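Local coordinates for DUF192 domain-containing protein (Novosphingobium aromaticivorans, PDB 3M7A) that is of unknown function but belongs to the DUF192 (COG1430) family and probably reaches the cell envelope by way of a lipoprotein-type signal, at residues E61-R67 with T116-I122; L51-L57 with R78-L84; S31-F36 with R129-K133. One frame throughout, in Å; residues are numbered along the deposited sequence.

Interaction 1 of 3, residues E61-R67 with T116-I122; sequences EGMIFLR and TLAVLEI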
loop_
_atom_site.group_PDB
_atom_site.type_symbol
_atom_site.label_atom_id
_atom_site.label_comp_id
_atom_site.label_asym_id
_atom_site.label_seq_id
_atom_site.Cartn_x
_atom_site.Cartn_y
_atom_site.Cartn_z
ATOM N N GLU A 61 2.065 -9.365 1.022
ATOM C CA GLU A 61 1.120 -8.621 1.855
ATOM C C GLU A 61 1.327 -7.116 1.707
ATOM O O GLU A 61 2.338 -6.653 1.213
ATOM C CB GLU A 61 1.293 -9.031 3.330
ATOM C CG GLU A 61 1.046 -10.505 3.589
ATOM C CD GLU A 61 1.242 -10.883 5.038
ATOM O OE1 GLU A 61 2.189 -10.384 5.687
ATOM O OE2 GLU A 61 0.439 -11.687 5.543
ATOM N N GLY A 62 0.345 -6.358 2.169
ATOM C CA GLY A 62 0.452 -4.924 2.214
ATOM C C GLY A 62 -0.621 -4.342 3.105
ATOM O O GLY A 62 -1.342 -5.062 3.788
HETATM N N MSE A 63 -0.716 -3.020 3.088
HETATM C CA MSE A 63 -1.858 -2.328 3.678
HETATM C C MSE A 63 -2.335 -1.312 2.641
HETATM O O MSE A 63 -1.523 -0.556 2.099
HETATM C CB MSE A 63 -1.527 -1.631 4.988
HETATM C CG MSE A 63 -2.724 -0.934 5.641
HETATM SE SE MSE A 63 -2.431 -0.282 7.408
HETATM C CE MSE A 63 -2.687 -1.959 8.369
ATOM N N ILE A 64 -3.636 -1.310 2.379
ATOM C CA ILE A 64 -4.265 -0.385 1.448
ATOM C C ILE A 64 -5.118 0.602 2.266
ATOM O O ILE A 64 -5.919 0.197 3.112
ATOM C CB ILE A 64 -5.081 -1.149 0.346
ATOM C CG1 ILE A 64 -5.662 -0.190 -0.710
ATOM C CG2 ILE A 64 -6.187 -2.001 0.926
ATOM C CD1 ILE A 64 -4.670 0.302 -1.710
ATOM N N PHE A 65 -4.918 1.882 1.999
ATOM C CA PHE A 65 -5.557 2.991 2.666
ATOM C C PHE A 65 -6.512 3.605 1.649
ATOM O O PHE A 65 -6.066 4.092 0.618
ATOM C CB PHE A 65 -4.523 4.035 3.084
ATOM C CG PHE A 65 -3.440 3.550 4.049
ATOM C CD1 PHE A 65 -2.480 2.650 3.651
ATOM C CD2 PHE A 65 -3.353 4.078 5.329
ATOM C CE1 PHE A 65 -1.497 2.254 4.534
ATOM C CE2 PHE A 65 -2.362 3.683 6.208
ATOM C CZ PHE A 65 -1.425 2.775 5.809
ATOM N N LEU A 66 -7.823 3.538 1.888
ATOM C CA LEU A 66 -8.834 3.979 0.919
ATOM C C LEU A 66 -9.438 5.264 1.436
ATOM O O LEU A 66 -9.918 5.328 2.575
ATOM C CB LEU A 66 -9.916 2.932 0.691
ATOM C CG LEU A 66 -9.464 1.652 0.019
ATOM C CD1 LEU A 66 -10.700 0.745 -0.208
ATOM C CD2 LEU A 66 -8.664 1.917 -1.285
ATOM N N ARG A 67 -9.391 6.289 0.600
ATOM C CA ARG A 67 -9.659 7.638 1.056
ATOM C C ARG A 67 -10.825 8.277 0.372
ATOM O O ARG A 67 -10.918 8.312 -0.833
ATOM C CB ARG A 67 -8.441 8.513 0.839
ATOM C CG ARG A 67 -7.244 7.971 1.580
ATOM C CD ARG A 67 -5.977 8.668 1.211
ATOM N NE ARG A 67 -5.964 10.103 1.468
ATOM C CZ ARG A 67 -5.781 10.651 2.659
ATOM N NH1 ARG A 67 -5.626 9.912 3.749
ATOM N NH2 ARG A 67 -5.736 11.962 2.786
ATOM N N THR A 116 -5.225 12.166 -3.197
ATOM C CA THR A 116 -4.837 10.772 -3.033
ATOM C C THR A 116 -6.087 9.916 -2.786
ATOM O O THR A 116 -6.734 10.036 -1.732
ATOM C CB THR A 116 -3.902 10.626 -1.841
ATOM O OG1 THR A 116 -2.822 11.556 -1.966
ATOM C CG2 THR A 116 -3.341 9.216 -1.737
ATOM N N LEU A 117 -6.447 9.088 -3.770
ATOM C CA LEU A 117 -7.564 8.154 -3.660
ATOM C C LEU A 117 -7.212 6.958 -2.776
ATOM O O LEU A 117 -8.064 6.446 -2.052
ATOM C CB LEU A 117 -7.970 7.711 -5.074
ATOM C CG LEU A 117 -9.109 6.696 -5.116
ATOM C CD1 LEU A 117 -10.418 7.286 -4.567
ATOM C CD2 LEU A 117 -9.312 6.225 -6.556
ATOM N N ALA A 118 -5.981 6.469 -2.888
ATOM C CA ALA A 118 -5.549 5.301 -2.123
ATOM C C ALA A 118 -4.051 5.365 -1.899
ATOM O O ALA A 118 -3.335 6.046 -2.616
ATOM C CB ALA A 118 -5.937 4.002 -2.859
ATOM N N VAL A 119 -3.581 4.618 -0.916
ATOM C CA VAL A 119 -2.180 4.405 -0.666
ATOM C C VAL A 119 -1.971 2.921 -0.424
ATOM O O VAL A 119 -2.746 2.300 0.280
ATOM C CB VAL A 119 -1.690 5.202 0.564
ATOM C CG1 VAL A 119 -0.191 5.009 0.779
ATOM C CG2 VAL A 119 -2.017 6.708 0.392
ATOM N N LEU A 120 -0.918 2.364 -1.027
ATOM C CA LEU A 120 -0.552 0.976 -0.825
ATOM C C LEU A 120 0.837 0.966 -0.200
ATOM O O LEU A 120 1.796 1.521 -0.766
ATOM C CB LEU A 120 -0.557 0.221 -2.150
ATOM C CG LEU A 120 -0.065 -1.213 -2.048
ATOM C CD1 LEU A 120 -1.023 -2.105 -1.218
ATOM C CD2 LEU A 120 0.099 -1.819 -3.449
ATOM N N GLU A 121 0.942 0.358 0.975
ATOM C CA GLU A 121 2.240 0.142 1.624
ATOM C C GLU A 121 2.676 -1.316 1.501
ATOM O O GLU A 121 1.896 -2.217 1.772
ATOM C CB GLU A 121 2.183 0.514 3.118
ATOM C CG GLU A 121 1.989 2.000 3.345
ATOM C CD GLU A 121 1.904 2.433 4.785
ATOM O OE1 GLU A 121 1.823 1.600 5.688
ATOM O OE2 GLU A 121 1.891 3.663 4.994
ATOM N N ILE A 122 3.911 -1.498 1.056
ATOM C CA ILE A 122 4.539 -2.801 0.907
ATOM C C ILE A 122 5.957 -2.706 1.483
ATOM O O ILE A 122 6.436 -1.641 1.846
ATOM C CB ILE A 122 4.565 -3.245 -0.570
ATOM C CG1 ILE A 122 5.444 -2.339 -1.444
ATOM C CG2 ILE A 122 3.126 -3.346 -1.101
ATOM C CD1 ILE A 122 5.526 -2.810 -2.905
#

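Interaction 2 of 3, residues L51-L57 with R78-L84; sequences LMFRTEL and RNTVIPL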
loop_
_atom_site.group_PDB
_atom_site.type_symbol
_atom_site.label_atom_id
_atom_site.label_comp_id
_atom_site.label_asym_id
_atom_site.label_seq_id
_atom_site.Cartn_x
_atom_site.Cartn_y
_atom_site.Cartn_z
ATOM N N LEU A 51 0.716 0.848 9.716
ATOM C CA LEU A 51 1.441 -0.360 10.113
ATOM C C LEU A 51 2.339 -0.115 11.335
ATOM O O LEU A 51 3.315 -0.825 11.539
ATOM C CB LEU A 51 2.237 -0.927 8.922
ATOM C CG LEU A 51 1.411 -1.650 7.862
ATOM C CD1 LEU A 51 2.248 -1.873 6.582
ATOM C CD2 LEU A 51 0.905 -2.971 8.410
HETATM N N MSE A 52 2.001 0.884 12.141
HETATM C CA MSE A 52 2.725 1.088 13.388
HETATM C C MSE A 52 2.797 -0.214 14.181
HETATM O O MSE A 52 1.846 -1.020 14.211
HETATM C CB MSE A 52 2.031 2.142 14.248
HETATM C CG MSE A 52 2.183 3.560 13.779
HETATM SE SE MSE A 52 1.393 4.759 15.066
HETATM C CE MSE A 52 1.829 6.391 14.150
ATOM N N PHE A 53 3.966 -0.391 14.811
ATOM C CA PHE A 53 4.250 -1.482 15.751
ATOM C C PHE A 53 4.456 -2.856 15.139
ATOM O O PHE A 53 4.910 -3.762 15.843
ATOM C CB PHE A 53 3.208 -1.588 16.881
ATOM C CG PHE A 53 2.902 -0.280 17.530
ATOM C CD1 PHE A 53 3.881 0.393 18.221
ATOM C CD2 PHE A 53 1.654 0.302 17.403
ATOM C CE1 PHE A 53 3.619 1.631 18.808
ATOM C CE2 PHE A 53 1.373 1.535 17.981
ATOM C CZ PHE A 53 2.365 2.201 18.670
ATOM N N ARG A 54 4.153 -3.025 13.850
ATOM C CA ARG A 54 4.306 -4.323 13.201
ATOM C C ARG A 54 5.760 -4.671 13.046
ATOM O O ARG A 54 6.540 -3.843 12.602
ATOM C CB ARG A 54 3.712 -4.308 11.806
ATOM C CG ARG A 54 2.261 -4.105 11.783
ATOM C CD ARG A 54 1.488 -5.237 12.429
ATOM N NE ARG A 54 0.072 -4.909 12.377
ATOM C CZ ARG A 54 -0.699 -5.110 11.314
ATOM N NH1 ARG A 54 -0.213 -5.702 10.237
ATOM N NH2 ARG A 54 -1.959 -4.734 11.352
ATOM N N THR A 55 6.158 -5.896 13.389
ATOM C CA THR A 55 7.565 -6.297 13.247
ATOM C C THR A 55 7.828 -7.167 12.021
ATOM O O THR A 55 8.970 -7.478 11.732
ATOM C CB THR A 55 8.077 -6.994 14.498
ATOM O OG1 THR A 55 7.229 -8.104 14.772
ATOM C CG2 THR A 55 8.052 -5.990 15.684
ATOM N N GLU A 56 6.771 -7.514 11.292
ATOM C CA GLU A 56 6.929 -8.300 10.075
ATOM C C GLU A 56 5.785 -8.072 9.101
ATOM O O GLU A 56 4.711 -7.638 9.462
ATOM C CB GLU A 56 7.061 -9.791 10.395
ATOM C CG GLU A 56 5.776 -10.425 10.903
ATOM C CD GLU A 56 5.900 -11.926 11.124
ATOM O OE1 GLU A 56 6.444 -12.629 10.238
ATOM O OE2 GLU A 56 5.442 -12.398 12.185
ATOM N N LEU A 57 6.079 -8.323 7.838
ATOM C CA LEU A 57 5.180 -8.130 6.705
ATOM C C LEU A 57 5.760 -8.958 5.563
ATOM O O LEU A 57 6.950 -8.847 5.248
ATOM C CB LEU A 57 5.123 -6.672 6.268
ATOM C CG LEU A 57 4.098 -6.324 5.171
ATOM C CD1 LEU A 57 2.666 -6.472 5.642
ATOM C CD2 LEU A 57 4.386 -4.911 4.637
ATOM N N ARG A 78 6.632 7.396 12.312
ATOM C CA ARG A 78 6.569 7.292 13.765
ATOM C C ARG A 78 6.015 5.903 14.145
ATOM O O ARG A 78 5.024 5.441 13.563
ATOM C CB ARG A 78 5.723 8.418 14.371
ATOM C CG ARG A 78 5.590 8.302 15.909
ATOM C CD ARG A 78 5.005 9.484 16.647
ATOM N NE ARG A 78 5.982 10.554 16.843
ATOM C CZ ARG A 78 5.744 11.664 17.541
ATOM N NH1 ARG A 78 4.559 11.866 18.109
ATOM N NH2 ARG A 78 6.694 12.579 17.666
ATOM N N ASN A 79 6.673 5.247 15.115
ATOM C CA ASN A 79 6.287 3.919 15.602
ATOM C C ASN A 79 6.294 2.794 14.577
ATOM O O ASN A 79 5.831 1.716 14.886
ATOM C CB ASN A 79 4.908 3.943 16.297
ATOM C CG ASN A 79 4.893 4.799 17.541
ATOM O OD1 ASN A 79 5.875 4.817 18.302
ATOM N ND2 ASN A 79 3.781 5.471 17.784
ATOM N N THR A 80 6.851 3.040 13.400
ATOM C CA THR A 80 6.928 2.030 12.359
ATOM C C THR A 80 8.324 1.445 12.373
ATOM O O THR A 80 9.323 2.150 12.193
ATOM C CB THR A 80 6.494 2.589 10.997
ATOM O OG1 THR A 80 5.187 3.175 11.148
ATOM C CG2 THR A 80 6.477 1.515 9.917
ATOM N N VAL A 81 8.345 0.137 12.585
ATOM C CA VAL A 81 9.551 -0.640 12.864
ATOM C C VAL A 81 10.226 -1.203 11.609
ATOM O O VAL A 81 11.445 -1.444 11.592
ATOM C CB VAL A 81 9.164 -1.835 13.789
ATOM C CG1 VAL A 81 10.352 -2.720 14.121
ATOM C CG2 VAL A 81 8.450 -1.315 15.042
ATOM N N ILE A 82 9.417 -1.444 10.579
ATOM C CA ILE A 82 9.899 -2.043 9.353
ATOM C C ILE A 82 9.921 -1.000 8.243
ATOM O O ILE A 82 9.065 -0.106 8.208
ATOM C CB ILE A 82 9.051 -3.270 8.942
ATOM C CG1 ILE A 82 7.585 -2.909 8.679
ATOM C CG2 ILE A 82 9.149 -4.362 10.008
ATOM C CD1 ILE A 82 6.759 -4.038 8.053
ATOM N N PRO A 83 10.923 -1.064 7.348
ATOM C CA PRO A 83 10.966 -0.115 6.247
ATOM C C PRO A 83 9.835 -0.419 5.254
ATOM O O PRO A 83 9.440 -1.585 5.095
ATOM C CB PRO A 83 12.357 -0.325 5.635
ATOM C CG PRO A 83 12.708 -1.694 5.970
ATOM C CD PRO A 83 12.077 -1.981 7.317
ATOM N N LEU A 84 9.330 0.617 4.615
ATOM C CA LEU A 84 8.180 0.479 3.714
ATOM C C LEU A 84 8.389 1.300 2.462
ATOM O O LEU A 84 9.048 2.340 2.477
ATOM C CB LEU A 84 6.908 0.990 4.396
ATOM C CG LEU A 84 6.441 0.202 5.603
ATOM C CD1 LEU A 84 5.286 0.954 6.325
ATOM C CD2 LEU A 84 6.036 -1.216 5.236
HETATM O O HOH W 1 6.071 -1.303 11.804
#

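Interaction 3 of 3, residues S31-F36 with R129-K133; sequences SGRHVF and RLGIK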
loop_
_atom_site.group_PDB
_atom_site.type_symbol
_atom_site.label_atom_id
_atom_site.label_comp_id
_atom_site.label_asym_id
_atom_site.label_seq_id
_atom_site.Cartn_x
_atom_site.Cartn_y
_atom_site.Cartn_z
ATOM N N SER A 31 6.006 -3.754 -15.972
ATOM C CA SER A 31 6.657 -4.863 -15.270
ATOM C C SER A 31 5.794 -6.100 -15.122
ATOM O O SER A 31 6.307 -7.160 -14.737
ATOM C CB SER A 31 7.142 -4.411 -13.887
ATOM O OG SER A 31 6.057 -4.254 -12.982
ATOM N N GLY A 32 4.503 -5.993 -15.417
ATOM C CA GLY A 32 3.603 -7.106 -15.245
ATOM C C GLY A 32 2.523 -6.797 -14.206
ATOM O O GLY A 32 2.186 -5.627 -13.982
ATOM N N ARG A 33 2.014 -7.851 -13.580
ATOM C CA ARG A 33 0.936 -7.766 -12.622
ATOM C C ARG A 33 1.410 -8.329 -11.307
ATOM O O ARG A 33 1.867 -9.469 -11.249
ATOM C CB ARG A 33 -0.319 -8.499 -13.124
ATOM C CG ARG A 33 -1.527 -8.457 -12.176
ATOM C CD ARG A 33 -2.691 -9.151 -12.831
ATOM N NE ARG A 33 -3.995 -8.971 -12.205
ATOM C CZ ARG A 33 -4.824 -7.955 -12.428
ATOM N NH1 ARG A 33 -4.443 -6.922 -13.165
ATOM N NH2 ARG A 33 -6.059 -7.989 -11.937
ATOM N N HIS A 34 1.271 -7.517 -10.254
ATOM C CA HIS A 34 1.677 -7.864 -8.888
ATOM C C HIS A 34 0.450 -7.886 -8.007
ATOM O O HIS A 34 -0.473 -7.091 -8.225
ATOM C CB HIS A 34 2.670 -6.829 -8.348
ATOM C CG HIS A 34 3.791 -6.568 -9.283
ATOM N ND1 HIS A 34 4.884 -7.395 -9.386
ATOM C CD2 HIS A 34 3.960 -5.594 -10.202
ATOM C CE1 HIS A 34 5.689 -6.932 -10.325
ATOM N NE2 HIS A 34 5.160 -5.832 -10.832
ATOM N N VAL A 35 0.453 -8.761 -7.008
ATOM C CA VAL A 35 -0.712 -8.982 -6.164
ATOM C C VAL A 35 -0.307 -8.938 -4.690
ATOM O O VAL A 35 0.653 -9.594 -4.301
ATOM C CB VAL A 35 -1.363 -10.385 -6.443
ATOM C CG1 VAL A 35 -2.621 -10.552 -5.595
ATOM C CG2 VAL A 35 -1.673 -10.540 -7.912
ATOM N N PHE A 36 -1.028 -8.156 -3.892
ATOM C CA PHE A 36 -0.786 -8.011 -2.460
ATOM C C PHE A 36 -2.072 -8.289 -1.700
ATOM O O PHE A 36 -3.065 -7.621 -1.945
ATOM C CB PHE A 36 -0.253 -6.620 -2.140
ATOM C CG PHE A 36 0.977 -6.279 -2.911
ATOM C CD1 PHE A 36 2.219 -6.700 -2.478
ATOM C CD2 PHE A 36 0.911 -5.578 -4.110
ATOM C CE1 PHE A 36 3.374 -6.409 -3.193
ATOM C CE2 PHE A 36 2.049 -5.293 -4.850
ATOM C CZ PHE A 36 3.284 -5.692 -4.386
ATOM N N ARG A 129 12.331 -3.556 -6.783
ATOM C CA ARG A 129 12.647 -4.944 -7.125
ATOM C C ARG A 129 11.639 -5.493 -8.141
ATOM O O ARG A 129 12.001 -6.221 -9.066
ATOM C CB ARG A 129 12.663 -5.824 -5.886
ATOM C CG ARG A 129 12.773 -7.323 -6.221
ATOM C CD ARG A 129 12.755 -8.174 -4.972
ATOM N NE ARG A 129 12.735 -9.599 -5.291
ATOM C CZ ARG A 129 13.796 -10.361 -5.492
ATOM N NH1 ARG A 129 15.012 -9.873 -5.382
ATOM N NH2 ARG A 129 13.628 -11.647 -5.805
ATOM N N LEU A 130 10.378 -5.121 -7.964
ATOM C CA LEU A 130 9.269 -5.590 -8.806
ATOM C C LEU A 130 9.091 -4.834 -10.100
ATOM O O LEU A 130 8.489 -5.363 -11.048
ATOM C CB LEU A 130 7.957 -5.565 -8.011
ATOM C CG LEU A 130 7.872 -6.538 -6.833
ATOM C CD1 LEU A 130 6.540 -6.353 -6.101
ATOM C CD2 LEU A 130 8.082 -7.984 -7.247
ATOM N N GLY A 131 9.581 -3.610 -10.140
ATOM C CA GLY A 131 9.376 -2.749 -11.275
ATOM C C GLY A 131 8.125 -1.899 -11.252
ATOM O O GLY A 131 7.739 -1.388 -12.304
ATOM N N ILE A 132 7.507 -1.742 -10.087
ATOM C CA ILE A 132 6.326 -0.890 -9.947
ATOM C C ILE A 132 6.757 0.562 -10.144
ATOM O O ILE A 132 7.770 1.004 -9.583
ATOM C CB ILE A 132 5.643 -1.129 -8.582
ATOM C CG1 ILE A 132 5.042 -2.542 -8.513
ATOM C CG2 ILE A 132 4.572 -0.061 -8.324
ATOM C CD1 ILE A 132 4.546 -2.965 -7.146
ATOM N N LYS A 133 6.005 1.291 -10.969
ATOM C CA LYS A 133 6.368 2.657 -11.365
ATOM C C LYS A 133 5.162 3.587 -11.387
ATOM O O LYS A 133 4.045 3.138 -11.563
ATOM C CB LYS A 133 7.026 2.634 -12.749
ATOM C CG LYS A 133 8.440 2.039 -12.713
ATOM C CD LYS A 133 9.064 1.843 -14.065
ATOM C CE LYS A 133 10.460 1.256 -13.905
ATOM N NZ LYS A 133 11.326 2.079 -13.026
HETATM O O HOH W 2 5.596 -1.492 -14.053
#

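Interaction 1 of 3, residues E61-R67 with T116-I122
Two central strands of the mixed sheet, 61-66 and 118-122, run antiparallel here, their axes 4.6 Å apart and 168° between directions. M63 pairs with E121 and F65 with V119 as hydrogen-bonded pairs; F65 N to V119 O is 2.8 Å, and E121 N reaches M63 O almost straight, with 174° at the hydrogen. The F65 ring, placed by CG anti to the carbonyl carbon, meets the E121 carboxylate obliquely, CE1 3.4 Å from CD and the two planes 57° apart. Its CB meets CB of V119, and F75 packs edge-to-face against the ring. On the other face, I64 CD1, in the conformer given, touches A118 CB and L120 CB, while L66 CD2 lies 3.8 Å from A118 CB. Strand 118-123 lies between its antiparallel neighbours 61-66 and 84-89 in the same sheet, and L117 with A118 forms a classic beta bulge opposite V89. G62 passes close to its neighbour: its CA is 3.1 Å from E121 O, where a CB would clash. Beyond the paired residues, R67 N donates to L117 O (3.0 Å). The R67 side chain bends at chi3, NE making a weak bond to T116 O at the guanidinium edge, while NH1 and NH2 bind Q47 OE1 and D71 O.

Interaction 2 of 3, residues L51-L57 with R78-L84
With CG anti to the carbonyl carbon in both, F53 and N79 (chi1 -64° in N79) send their side chains the same way, and ring and amide lie side by side with planes 27° apart. CE1 of F53 is 3.6 Å from CG of N79, and CZ lies near ND2. M52 turns off its backbone in the same sense and then runs extended across N79, bringing SE to 3.7 Å from N79 ND2 and its terminal CE to 3.4 Å from R78 O. The amide of N79 therefore has the phenyl ring and the selenium of the selenomethionine as neighbours. Between the backbones, F53 N donates to N79 O at 2.8 Å, with 159° at the hydrogen and the donor tilted somewhat from the carbonyl plane.

Residues 51-54 form a type II beta turn, and the contact joins two irregular segments, the one leading from helix 44-49 to strand 61-66 and the other from strand 72-75 to strand 84-89. Water 1 lies between them: it donates to L51 O and R54 O and accepts from V81 N at 2.8 Å, three bonds that add to the one direct backbone bond in tying the turn to the facing loop. Past the water, aliphatic carbons meet carbonyl oxygens: V81 CB approaches R54 O, and CG2 of I82 reaches T55 O. The apolar part begins where I82 CD1 packs on L57 CB at 3.6 Å. Deeper still, CD2 of L84 is shared by two leucines, meeting L51 CD1 and L57 CD2, each at 4.1 Å; the L57 and L84 side chains cross at about a right angle. At the polar margins, R54 is salt-bridged to E39 and R78 to E107, in the conformers given.

Interaction 3 of 3, residues S31-F36 with R129-K133
The H34 ring lies against L130, whose CB sits over one ring face, 3.9 Å from the centroid and 30° off the normal: a CH-pi contact. I132 CG1 approaches CD2 of the same imidazole at 3.7 Å. Two residues along the strand, F36 turns the edge of its ring to the two aliphatic tips, CZ 3.7 Å from L130 CD1 and 4.1 Å from I132 CD1. These residues dock the start of strand 32-41 against the C-terminal end of helix 126-130, which closes in a Schellman motif with G131 as its C-prime residue. The positive phi of G131 (89°) suits glycine, and a CB there would also clash with S31 CB. S31 gives the imidazole a polar partner that would help fix its rotation: chi1 of 74° puts OG between its own backbone N and carbonyl carbon, 2.8 Å from H34 NE2 in a hydrogen bond whose donor is undecided. Replacing H34 with an alanine would probably leave S31 OG without this partner and strip L130 CB of the ring face it packs on. Water 2 accepts from S31 N and donates to G131 O (2.8 Å), bridging hairpin and helix end. Further out, V27 of strand 21-29 touches both F36 and I132, and L126 and A127 extend the packing.

In the fold
The centre of interaction 1 is about 4 Å from the centre of the chain, and the other two reach it from different parts of the fold, each centred about 15 Å away. Interaction 2 meets it through L51 and L84: their CD1 atoms both lie 3.6 Å from E121 OE1, and L51 CD2 is 3.7 Å from M63 CE. Interaction 3 meets it through F36, with CE1 3.7 Å from I122 CG2 and CD2 3.9 Å from L120 CD2; strands 32-41 and 61-66 are also neighbours in the sheet. Interactions 2 and 3 do not touch, their nearest atoms being about 8 Å apart. Segments of interactions 1 and 2 alternate along the chain, and both contacts are nested inside the loop closed by interaction 3.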